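Local atomic coordinates of outer membrane porin protein 32 (Delftia acidovorans, PDB entry 2FGQ), a protein that forms anion-selective channels across the bacterial outer membrane as a homotrimeric porin, here with malate bound. Residues Ala127-Ile132 against Thr201-Ile206. Residues are numbered along the deposited sequence; the frame is centred on the assembly and turned at random.
Sequences ADDNGI and TDRDEI
D129 and G131, in a type I beta turn running from D128 to G131, face R203 and E205 on barrel strand 199-213, with CA atoms 7.8 Å apart for D129 and R203. The turn is closed by G131 N on D128 O; G131, at positive phi (71°), brings its backbone close to R203 NH1 and E205 OE1 with no side chain between. R203 bridges the gap: CG lies anti to its backbone N (chi1 -177°) and the chain stays extended to NE, delivering the guanidinium to the turn. NE donates to D129 O at 2.8 Å, from above the carbonyl plane and with a bent N-H...O angle of 144°; NH2 adds a weak bond to the same oxygen and also hydrogen-bonds R119 O. G131 N sits over the centre of one guanidinium face. R203 NH1 donates to E205 OE1, two residues on along the strand, at 2.9 Å in a salt bridge; OE1 lies close to the guanidinium plane but is met from above the carboxylate plane. E205 OE2 takes a hydrogen bond from a water, 2.6 Å away, that also donates to G131 O. The D129 carboxylate runs alongside R203 in the opposite sense, its charged atoms not touching the guanidinium; OD2 is held by T194 OG1 and G126 N. With an alanine here, D129 O would probably lose both R203 donors and E205 its charge mate, in a buried setting. R203 thus ties the loop between strands 86-90 and 137-141, corresponding to the constriction loop L3 of porins, to the barrel wall mainly through backbone carbonyls, while E205 probably balances its charge and helps fix the guanidinium's rotation.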
ATOM      1  N   ALA A 127      15.527   4.919 -12.483  1.00 16.22           N
ATOM      2  CA  ALA A 127      14.834   4.462 -11.265  1.00 16.49           C
ATOM      3  C   ALA A 127      15.739   3.592 -10.401  1.00 15.18           C
ATOM      4  O   ALA A 127      15.608   3.587  -9.167  1.00 16.26           O
ATOM      5  CB  ALA A 127      13.596   3.675 -11.662  1.00 18.09           C
ATOM      6  N   ASP A 128      16.683   2.885 -11.034  1.00 14.19           N
ATOM      7  CA  ASP A 128      17.476   1.877 -10.330  1.00 12.86           C
ATOM      8  C   ASP A 128      18.951   1.956 -10.733  1.00 13.07           C
ATOM      9  O   ASP A 128      19.591   0.960 -11.084  1.00 13.20           O
ATOM     10  CB  ASP A 128      16.916   0.480 -10.580  1.00 13.23           C
ATOM     11  CG  ASP A 128      15.533   0.300  -9.994  1.00 12.64           C
ATOM     12  OD1 ASP A 128      15.419   0.223  -8.712  1.00 13.51           O
ATOM     13  OD2 ASP A 128      14.516   0.285 -10.730  1.00 15.61           O
ATOM     14  N   ASP A 129      19.492   3.163 -10.616  1.00 12.61           N
ATOM     15  CA  ASP A 129      20.912   3.384 -10.957  1.00 12.92           C
ATOM     16  C   ASP A 129      21.866   2.977  -9.868  1.00 12.62           C
ATOM     17  O   ASP A 129      23.074   3.232  -9.974  1.00 13.70           O
ATOM     18  CB  ASP A 129      21.121   4.824 -11.402  1.00 13.88           C
ATOM     19  CG  ASP A 129      20.839   5.018 -12.869  1.00 15.67           C
ATOM     20  OD1 ASP A 129      20.879   4.018 -13.646  1.00 17.78           O
ATOM     21  OD2 ASP A 129      20.596   6.156 -13.332  1.00 16.31           O
ATOM     22  N   ASN A 130      21.359   2.309  -8.833  1.00 12.37           N
ATOM     23  CA  ASN A 130      22.239   1.562  -7.942  1.00 11.86           C
ATOM     24  C   ASN A 130      22.551   0.141  -8.434  1.00 11.60           C
ATOM     25  O   ASN A 130      23.323  -0.566  -7.803  1.00 12.01           O
ATOM     26  CB  ASN A 130      21.722   1.537  -6.487  1.00 12.37           C
ATOM     27  CG  ASN A 130      20.334   0.941  -6.317  1.00 11.61           C
ATOM     28  OD1 ASN A 130      19.701   1.150  -5.231  1.00 18.32           O
ATOM     29  ND2 ASN A 130      19.839   0.256  -7.317  1.00  8.93           N
ATOM     30  N   GLY A 131      21.965  -0.265  -9.550  1.00 11.49           N
ATOM     31  CA  GLY A 131      22.242  -1.562 -10.131  1.00 11.23           C
ATOM     32  C   GLY A 131      21.695  -2.751  -9.378  1.00 10.79           C
ATOM     33  O   GLY A 131      22.120  -3.884  -9.611  1.00 12.41           O
ATOM     34  N   ILE A 132      20.724  -2.522  -8.480  1.00  9.38           N
ATOM     35  CA  ILE A 132      20.236  -3.601  -7.622  1.00  8.97           C
ATOM     36  C   ILE A 132      18.976  -4.324  -8.202  1.00  9.55           C
ATOM     37  O   ILE A 132      18.982  -5.539  -8.351  1.00 10.62           O
ATOM     38  CB  ILE A 132      20.017  -3.099  -6.191  1.00 10.10           C
ATOM     39  CG1 ILE A 132      21.326  -2.613  -5.590  1.00 12.40           C
ATOM     40  CG2 ILE A 132      19.403  -4.213  -5.366  1.00 11.96           C
ATOM     41  CD1 ILE A 132      21.233  -2.010  -4.199  1.00 15.10           C
ATOM     42  N   THR A 201      23.785   8.100 -21.019  1.00 12.87           N
ATOM     43  CA  THR A 201      24.941   7.552 -20.299  1.00 12.45           C
ATOM     44  C   THR A 201      24.715   6.054 -20.122  1.00 12.96           C
ATOM     45  O   THR A 201      23.605   5.625 -19.835  1.00 13.30           O
ATOM     46  CB  THR A 201      25.072   8.222 -18.928  1.00 12.86           C
ATOM     47  OG1 THR A 201      25.369   9.619 -19.073  1.00 14.07           O
ATOM     48  CG2 THR A 201      26.197   7.678 -18.089  1.00 13.62           C
ATOM     49  N   ASP A 202      25.748   5.265 -20.363  1.00 12.26           N
ATOM     50  CA  ASP A 202      25.731   3.839 -20.039  1.00 13.01           C
ATOM     51  C   ASP A 202      26.286   3.648 -18.634  1.00 13.24           C
ATOM     52  O   ASP A 202      27.298   4.236 -18.271  1.00 14.83           O
ATOM     53  CB  ASP A 202      26.655   3.043 -20.962  1.00 13.93           C
ATOM     54  CG  ASP A 202      26.178   2.953 -22.378  1.00 17.27           C
ATOM     55  OD1 ASP A 202      25.009   3.249 -22.691  1.00 18.45           O
ATOM     56  OD2 ASP A 202      26.976   2.607 -23.297  1.00 23.91           O
ATOM     57  N   ARG A 203      25.661   2.774 -17.870  1.00 12.31           N
ATOM     58  CA  ARG A 203      26.160   2.357 -16.585  1.00 12.33           C
ATOM     59  C   ARG A 203      26.687   0.935 -16.774  1.00 12.13           C
ATOM     60  O   ARG A 203      25.921  -0.019 -16.886  1.00 13.06           O
ATOM     61  CB  ARG A 203      25.034   2.380 -15.535  1.00 11.91           C
ATOM     62  CG  ARG A 203      25.451   2.034 -14.130  1.00 13.72           C
ATOM     63  CD  ARG A 203      24.273   1.778 -13.210  1.00 13.54           C
ATOM     64  NE  ARG A 203      24.615   1.804 -11.790  1.00 12.81           N
ATOM     65  CZ  ARG A 203      25.285   0.832 -11.162  1.00 13.98           C
ATOM     66  NH1 ARG A 203      25.630  -0.290 -11.805  1.00 13.40           N
ATOM     67  NH2 ARG A 203      25.555   0.969  -9.881  1.00 14.95           N
ATOM     68  N   ASP A 204      28.008   0.804 -16.765  1.00 11.88           N
ATOM     69  CA  ASP A 204      28.700  -0.466 -16.992  1.00 12.73           C
ATOM     70  C   ASP A 204      29.238  -0.970 -15.653  1.00 12.61           C
ATOM     71  O   ASP A 204      29.833  -0.205 -14.920  1.00 14.71           O
ATOM     72  CB  ASP A 204      29.885  -0.266 -17.964  1.00 13.09           C
ATOM     73  CG  ASP A 204      29.468   0.220 -19.306  1.00 16.48           C
ATOM     74  OD1 ASP A 204      28.306  -0.050 -19.712  1.00 16.72           O
ATOM     75  OD2 ASP A 204      30.253   0.863 -20.050  1.00 21.43           O
ATOM     76  N   GLU A 205      29.058  -2.242 -15.347  1.00 11.39           N
ATOM     77  CA  GLU A 205      29.471  -2.788 -14.063  1.00 11.93           C
ATOM     78  C   GLU A 205      30.049  -4.178 -14.265  1.00 11.98           C
ATOM     79  O   GLU A 205      29.427  -5.052 -14.858  1.00 12.88           O
ATOM     80  CB  GLU A 205      28.248  -2.879 -13.171  1.00 12.64           C
ATOM     81  CG  GLU A 205      28.427  -3.246 -11.716  1.00 13.87           C
ATOM     82  CD  GLU A 205      27.079  -3.595 -11.102  1.00 18.71           C
ATOM     83  OE1 GLU A 205      26.518  -2.706 -10.407  1.00 15.72           O
ATOM     84  OE2 GLU A 205      26.572  -4.738 -11.362  1.00 17.53           O
ATOM     85  N   ILE A 206      31.249  -4.375 -13.749  1.00 11.86           N
ATOM     86  CA  ILE A 206      31.889  -5.677 -13.725  1.00 13.51           C
ATOM     87  C   ILE A 206      32.206  -5.993 -12.267  1.00 11.85           C
ATOM     88  O   ILE A 206      32.767  -5.160 -11.545  1.00 12.08           O
ATOM     89  CB  ILE A 206      33.132  -5.713 -14.625  1.00 15.02           C
ATOM     90  CG1 ILE A 206      33.755  -7.108 -14.574  1.00 15.56           C
ATOM     91  CG2 ILE A 206      34.137  -4.738 -14.158  1.00 17.94           C
ATOM     92  CD1 ILE A 206      34.754  -7.379 -15.648  1.00 20.03           C
TER
HETATM   93  O   HOH W   1      23.937  -4.982 -11.394  1.00 14.73           O